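Local coordinates for protein N-alpha-acetyltransferase 35, NatC auxiliary subunit (Saccharomyces cerevisiae, PDB 6YGA) that serves as the auxiliary subunit of the NatC complex with MAK3 and MAK31, which acetylates the N-terminal methionine of the L-A virus Gag protein, at residues B[93-103]-B[151-162]. Numbering follows the deposited sequence.
Sequences ADRLLRCVISW and CILGVCYLTKFV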
ATOM      1  N   ALA B  93       8.563   9.520  28.890  1.00 70.97           N
ATOM      2  CA  ALA B  93       9.353   8.622  28.054  1.00 67.48           C
ATOM      3  C   ALA B  93       8.515   7.450  27.559  1.00 67.37           C
ATOM      4  O   ALA B  93       8.655   7.021  26.409  1.00 64.74           O
ATOM      5  CB  ALA B  93      10.574   8.123  28.824  1.00 67.34           C
ATOM      6  N   ASP B  94       7.633   6.924  28.411  1.00 69.71           N
ATOM      7  CA  ASP B  94       6.806   5.791  28.011  1.00 69.48           C
ATOM      8  C   ASP B  94       5.899   6.147  26.842  1.00 68.17           C
ATOM      9  O   ASP B  94       5.825   5.409  25.853  1.00 67.12           O
ATOM     10  CB  ASP B  94       5.981   5.302  29.197  1.00 72.88           C
ATOM     11  CG  ASP B  94       4.822   4.434  28.773  1.00 73.65           C
ATOM     12  OD1 ASP B  94       5.068   3.339  28.227  1.00 72.57           O
ATOM     13  OD2 ASP B  94       3.663   4.850  28.981  1.00 75.55           O
ATOM     14  N   ARG B  95       5.191   7.275  26.939  1.00 68.26           N
ATOM     15  CA  ARG B  95       4.271   7.653  25.871  1.00 67.10           C
ATOM     16  C   ARG B  95       5.021   7.948  24.579  1.00 65.85           C
ATOM     17  O   ARG B  95       4.526   7.652  23.484  1.00 66.24           O
ATOM     18  CB  ARG B  95       3.431   8.855  26.300  1.00 69.32           C
ATOM     19  CG  ARG B  95       2.603   9.453  25.178  1.00 70.55           C
ATOM     20  CD  ARG B  95       1.364  10.147  25.702  1.00 73.83           C
ATOM     21  NE  ARG B  95       0.600  10.745  24.614  1.00 72.95           N
ATOM     22  CZ  ARG B  95      -0.627  11.240  24.741  1.00 75.15           C
ATOM     23  NH1 ARG B  95      -1.242  11.208  25.915  1.00 77.93           N
ATOM     24  NH2 ARG B  95      -1.240  11.764  23.690  1.00 74.48           N
ATOM     25  N   LEU B  96       6.220   8.522  24.683  1.00 64.05           N
ATOM     26  CA  LEU B  96       7.014   8.783  23.487  1.00 61.21           C
ATOM     27  C   LEU B  96       7.383   7.485  22.776  1.00 59.42           C
ATOM     28  O   LEU B  96       7.333   7.412  21.543  1.00 58.59           O
ATOM     29  CB  LEU B  96       8.265   9.577  23.853  1.00 60.04           C
ATOM     30  CG  LEU B  96       9.224   9.877  22.699  1.00 56.25           C
ATOM     31  CD1 LEU B  96       8.561  10.761  21.653  1.00 53.39           C
ATOM     32  CD2 LEU B  96      10.498  10.516  23.221  1.00 56.36           C
ATOM     33  N   LEU B  97       7.751   6.448  23.533  1.00 58.68           N
ATOM     34  CA  LEU B  97       8.063   5.161  22.919  1.00 55.97           C
ATOM     35  C   LEU B  97       6.830   4.536  22.280  1.00 55.58           C
ATOM     36  O   LEU B  97       6.921   3.939  21.201  1.00 54.78           O
ATOM     37  CB  LEU B  97       8.668   4.207  23.949  1.00 56.60           C
ATOM     38  CG  LEU B  97      10.145   4.420  24.278  1.00 56.61           C
ATOM     39  CD1 LEU B  97      10.682   3.283  25.135  1.00 58.80           C
ATOM     40  CD2 LEU B  97      10.954   4.558  22.998  1.00 53.82           C
ATOM     41  N   ARG B  98       5.669   4.653  22.927  1.00 57.11           N
ATOM     42  CA  ARG B  98       4.453   4.137  22.308  1.00 57.56           C
ATOM     43  C   ARG B  98       4.015   5.012  21.140  1.00 60.44           C
ATOM     44  O   ARG B  98       3.323   4.531  20.235  1.00 60.78           O
ATOM     45  CB  ARG B  98       3.342   3.997  23.349  1.00 55.82           C
ATOM     46  CG  ARG B  98       3.581   2.844  24.318  1.00 55.83           C
ATOM     47  CD  ARG B  98       2.495   2.708  25.376  1.00 56.81           C
ATOM     48  NE  ARG B  98       2.372   3.894  26.216  1.00 55.65           N
ATOM     49  CZ  ARG B  98       1.295   4.672  26.256  1.00 57.71           C
ATOM     50  NH1 ARG B  98       0.238   4.385  25.508  1.00 56.00           N
ATOM     51  NH2 ARG B  98       1.272   5.733  27.052  1.00 53.47           N
ATOM     52  N   CYS B  99       4.415   6.288  21.131  1.00 61.37           N
ATOM     53  CA  CYS B  99       4.227   7.102  19.935  1.00 61.17           C
ATOM     54  C   CYS B  99       5.080   6.581  18.784  1.00 58.54           C
ATOM     55  O   CYS B  99       4.658   6.618  17.622  1.00 58.27           O
ATOM     56  CB  CYS B  99       4.554   8.566  20.230  1.00 64.34           C
ATOM     57  SG  CYS B  99       3.253   9.479  21.095  1.00 70.17           S
ATOM     58  N   VAL B 100       6.283   6.088  19.089  1.00 56.56           N
ATOM     59  CA  VAL B 100       7.126   5.483  18.059  1.00 54.53           C
ATOM     60  C   VAL B 100       6.436   4.265  17.456  1.00 54.30           C
ATOM     61  O   VAL B 100       6.443   4.071  16.234  1.00 53.15           O
ATOM     62  CB  VAL B 100       8.507   5.126  18.642  1.00 53.00           C
ATOM     63  CG1 VAL B 100       9.329   4.329  17.637  1.00 50.52           C
ATOM     64  CG2 VAL B 100       9.253   6.387  19.064  1.00 51.73           C
ATOM     65  N   ILE B 101       5.812   3.441  18.300  1.00 53.89           N
ATOM     66  CA  ILE B 101       5.115   2.251  17.817  1.00 51.30           C
ATOM     67  C   ILE B 101       3.915   2.643  16.963  1.00 48.84           C
ATOM     68  O   ILE B 101       3.697   2.091  15.878  1.00 46.80           O
ATOM     69  CB  ILE B 101       4.700   1.360  19.002  1.00 53.41           C
ATOM     70  CG1 ILE B 101       5.934   0.855  19.756  1.00 54.20           C
ATOM     71  CG2 ILE B 101       3.845   0.193  18.527  1.00 53.63           C
ATOM     72  CD1 ILE B 101       5.616   0.148  21.063  1.00 53.98           C
ATOM     73  N   SER B 102       3.118   3.605  17.440  1.00 49.78           N
ATOM     74  CA  SER B 102       1.956   4.060  16.681  1.00 49.78           C
ATOM     75  C   SER B 102       2.364   4.593  15.311  1.00 50.73           C
ATOM     76  O   SER B 102       1.643   4.410  14.322  1.00 48.03           O
ATOM     77  CB  SER B 102       1.208   5.131  17.478  1.00 49.57           C
ATOM     78  OG  SER B 102       0.028   5.554  16.822  1.00 49.57           O
ATOM     79  N   TRP B 103       3.527   5.243  15.236  1.00 50.70           N
ATOM     80  CA  TRP B 103       4.008   5.807  13.979  1.00 47.67           C
ATOM     81  C   TRP B 103       4.393   4.710  12.989  1.00 46.74           C
ATOM     82  O   TRP B 103       3.936   4.712  11.839  1.00 45.35           O
ATOM     83  CB  TRP B 103       5.193   6.732  14.266  1.00 45.48           C
ATOM     84  CG  TRP B 103       5.940   7.219  13.065  1.00 44.53           C
ATOM     85  CD1 TRP B 103       5.422   7.529  11.843  1.00 45.27           C
ATOM     86  CD2 TRP B 103       7.351   7.453  12.975  1.00 44.66           C
ATOM     87  NE1 TRP B 103       6.423   7.942  10.996  1.00 45.47           N
ATOM     88  CE2 TRP B 103       7.616   7.903  11.667  1.00 44.22           C
ATOM     89  CE3 TRP B 103       8.415   7.323  13.873  1.00 45.30           C
ATOM     90  CZ2 TRP B 103       8.898   8.226  11.236  1.00 44.78           C
ATOM     91  CZ3 TRP B 103       9.687   7.644  13.444  1.00 46.39           C
ATOM     92  CH2 TRP B 103       9.919   8.090  12.137  1.00 47.57           C
ATOM     93  N   CYS B 151      16.684  10.745  26.380  1.00 74.66           N
ATOM     94  CA  CYS B 151      15.596  10.010  25.737  1.00 72.80           C
ATOM     95  C   CYS B 151      15.167  10.690  24.446  1.00 70.14           C
ATOM     96  O   CYS B 151      15.089  10.051  23.389  1.00 68.67           O
ATOM     97  CB  CYS B 151      14.402   9.889  26.684  1.00 76.24           C
ATOM     98  SG  CYS B 151      14.656   8.857  28.133  1.00 80.77           S
ATOM     99  N   ILE B 152      14.879  11.991  24.517  1.00 69.64           N
ATOM    100  CA  ILE B 152      14.438  12.728  23.337  1.00 66.18           C
ATOM    101  C   ILE B 152      15.497  12.669  22.247  1.00 64.67           C
ATOM    102  O   ILE B 152      15.181  12.527  21.059  1.00 63.66           O
ATOM    103  CB  ILE B 152      14.101  14.181  23.717  1.00 65.76           C
ATOM    104  CG1 ILE B 152      13.090  14.223  24.868  1.00 67.04           C
ATOM    105  CG2 ILE B 152      13.586  14.940  22.508  1.00 61.49           C
ATOM    106  CD1 ILE B 152      11.747  13.609  24.543  1.00 65.27           C
ATOM    107  N   LEU B 153      16.772  12.764  22.633  1.00 64.54           N
ATOM    108  CA  LEU B 153      17.847  12.708  21.649  1.00 64.81           C
ATOM    109  C   LEU B 153      17.907  11.343  20.975  1.00 63.32           C
ATOM    110  O   LEU B 153      18.201  11.248  19.776  1.00 61.07           O
ATOM    111  CB  LEU B 153      19.181  13.038  22.316  1.00 66.49           C
ATOM    112  CG  LEU B 153      20.384  13.165  21.383  1.00 67.11           C
ATOM    113  CD1 LEU B 153      20.148  14.262  20.356  1.00 66.09           C
ATOM    114  CD2 LEU B 153      21.650  13.436  22.183  1.00 70.42           C
ATOM    115  N   GLY B 154      17.635  10.275  21.726  1.00 63.41           N
ATOM    116  CA  GLY B 154      17.656   8.948  21.133  1.00 62.21           C
ATOM    117  C   GLY B 154      16.561   8.757  20.102  1.00 57.68           C
ATOM    118  O   GLY B 154      16.801   8.238  19.009  1.00 52.70           O
ATOM    119  N   VAL B 155      15.341   9.181  20.438  1.00 57.86           N
ATOM    120  CA  VAL B 155      14.232   9.075  19.494  1.00 56.46           C
ATOM    121  C   VAL B 155      14.462   9.987  18.293  1.00 59.44           C
ATOM    122  O   VAL B 155      14.176   9.609  17.151  1.00 60.75           O
ATOM    123  CB  VAL B 155      12.901   9.380  20.205  1.00 54.66           C
ATOM    124  CG1 VAL B 155      11.748   9.374  19.215  1.00 52.89           C
ATOM    125  CG2 VAL B 155      12.652   8.366  21.311  1.00 54.83           C
ATOM    126  N   CYS B 156      14.988  11.194  18.522  1.00 61.02           N
ATOM    127  CA  CYS B 156      15.283  12.082  17.401  1.00 60.81           C
ATOM    128  C   CYS B 156      16.360  11.486  16.503  1.00 60.95           C
ATOM    129  O   CYS B 156      16.325  11.663  15.279  1.00 60.27           O
ATOM    130  CB  CYS B 156      15.707  13.462  17.903  1.00 61.48           C
ATOM    131  SG  CYS B 156      14.367  14.488  18.555  1.00 64.30           S
ATOM    132  N   TYR B 157      17.324  10.775  17.093  1.00 61.83           N
ATOM    133  CA  TYR B 157      18.307  10.064  16.283  1.00 60.19           C
ATOM    134  C   TYR B 157      17.644   8.952  15.479  1.00 59.30           C
ATOM    135  O   TYR B 157      18.048   8.669  14.346  1.00 59.45           O
ATOM    136  CB  TYR B 157      19.419   9.496  17.169  1.00 60.03           C
ATOM    137  CG  TYR B 157      20.589   8.943  16.384  1.00 59.55           C
ATOM    138  CD1 TYR B 157      21.653   9.759  16.020  1.00 59.83           C
ATOM    139  CD2 TYR B 157      20.626   7.608  15.999  1.00 59.33           C
ATOM    140  CE1 TYR B 157      22.722   9.263  15.298  1.00 61.51           C
ATOM    141  CE2 TYR B 157      21.690   7.102  15.276  1.00 60.01           C
ATOM    142  CZ  TYR B 157      22.734   7.934  14.930  1.00 62.14           C
ATOM    143  OH  TYR B 157      23.793   7.434  14.210  1.00 64.32           O
ATOM    144  N   LEU B 158      16.616   8.318  16.050  1.00 58.23           N
ATOM    145  CA  LEU B 158      15.914   7.252  15.343  1.00 56.90           C
ATOM    146  C   LEU B 158      15.198   7.786  14.109  1.00 58.72           C
ATOM    147  O   LEU B 158      15.340   7.237  13.009  1.00 58.68           O
ATOM    148  CB  LEU B 158      14.921   6.566  16.281  1.00 53.38           C
ATOM    149  CG  LEU B 158      14.042   5.486  15.650  1.00 50.77           C
ATOM    150  CD1 LEU B 158      14.863   4.245  15.313  1.00 50.75           C
ATOM    151  CD2 LEU B 158      12.879   5.139  16.565  1.00 48.17           C
ATOM    152  N   THR B 159      14.415   8.856  14.272  1.00 57.86           N
ATOM    153  CA  THR B 159      13.665   9.400  13.144  1.00 57.02           C
ATOM    154  C   THR B 159      14.591   9.873  12.033  1.00 57.85           C
ATOM    155  O   THR B 159      14.242   9.776  10.851  1.00 58.69           O
ATOM    156  CB  THR B 159      12.766  10.548  13.602  1.00 57.92           C
ATOM    157  OG1 THR B 159      13.571  11.699  13.883  1.00 62.95           O
ATOM    158  CG2 THR B 159      11.995  10.161  14.854  1.00 54.73           C
ATOM    159  N   LYS B 160      15.769  10.390  12.389  1.00 56.88           N
ATOM    160  CA  LYS B 160      16.747  10.753  11.370  1.00 56.08           C
ATOM    161  C   LYS B 160      17.203   9.527  10.589  1.00 54.03           C
ATOM    162  O   LYS B 160      17.418   9.599   9.374  1.00 54.10           O
ATOM    163  CB  LYS B 160      17.941  11.455  12.015  1.00 57.45           C
ATOM    164  CG  LYS B 160      18.953  11.997  11.018  1.00 59.69           C
ATOM    165  CD  LYS B 160      20.211  12.494  11.714  1.00 62.52           C
ATOM    166  CE  LYS B 160      21.157  13.178  10.737  1.00 64.82           C
ATOM    167  NZ  LYS B 160      22.411  13.620  11.405  1.00 67.45           N
ATOM    168  N   PHE B 161      17.353   8.391  11.273  1.00 52.15           N
ATOM    169  CA  PHE B 161      17.747   7.163  10.592  1.00 53.92           C
ATOM    170  C   PHE B 161      16.630   6.655   9.692  1.00 52.85           C
ATOM    171  O   PHE B 161      16.891   6.148   8.596  1.00 52.51           O
ATOM    172  CB  PHE B 161      18.146   6.101  11.616  1.00 54.77           C
ATOM    173  CG  PHE B 161      18.333   4.732  11.026  1.00 55.34           C
ATOM    174  CD1 PHE B 161      19.316   4.499  10.079  1.00 58.30           C
ATOM    175  CD2 PHE B 161      17.532   3.675  11.427  1.00 55.10           C
ATOM    176  CE1 PHE B 161      19.489   3.239   9.536  1.00 58.21           C
ATOM    177  CE2 PHE B 161      17.703   2.416  10.890  1.00 55.14           C
ATOM    178  CZ  PHE B 161      18.681   2.197   9.944  1.00 55.93           C
ATOM    179  N   VAL B 162      15.379   6.787  10.139  1.00 50.02           N
ATOM    180  CA  VAL B 162      14.242   6.425   9.300  1.00 46.06           C
ATOM    181  C   VAL B 162      14.218   7.283   8.042  1.00 50.86           C
ATOM    182  O   VAL B 162      13.893   6.801   6.951  1.00 53.09           O
ATOM    183  CB  VAL B 162      12.936   6.546  10.107  1.00 43.03           C
ATOM    184  CG1 VAL B 162      11.723   6.320   9.218  1.00 39.53           C
ATOM    185  CG2 VAL B 162      12.942   5.561  11.267  1.00 41.19           C
TER
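Cys151 meets Ala93 where the CA atoms of the two segments come nearest each other, SG lying 4.2 Å from Ala93 CB, a distance that fits apolar packing. One residue on, Ile152 crosses Leu96 at roughly a right angle, and its CD1 sits 3.6 Å from Leu96 CD2; the same side chain also touches Tyr119, Thr120 and Leu123 of helix 118-129. Val155 engages two neighbours with different branches. Its CG2 meets Leu96 CD2 tip to tip at 3.6 Å, a reach that Leu96 gains by holding CG anti to its own backbone N (chi1 178°), whereas the side chains of Val155 and Val100 slide past each other in opposite directions, CG1 beside Val100 CG2. Leu158 then points CD2 at Val100 CG1, end against end at 3.8 Å. Thr159 turns its two branches to separate tasks: OG1 bonds back to Cys156 O at 3.1 Å, sharing that carbonyl with Lys160 N, while CG2 approaches Trp103 CZ3 obliquely at 3.7 Å. Val162 completes the row, its CG1 3.9 Å from Trp103 CH2. The indole NE1 is satisfied by a hydrogen bond to Asn178 O. With segment axes 11.0 Å apart and 8° from parallel, helices 85-104 and 142-167 form a buried, near-parallel pair within the Mak10 family region, and their pairing here rests on apolar van der Waals packing.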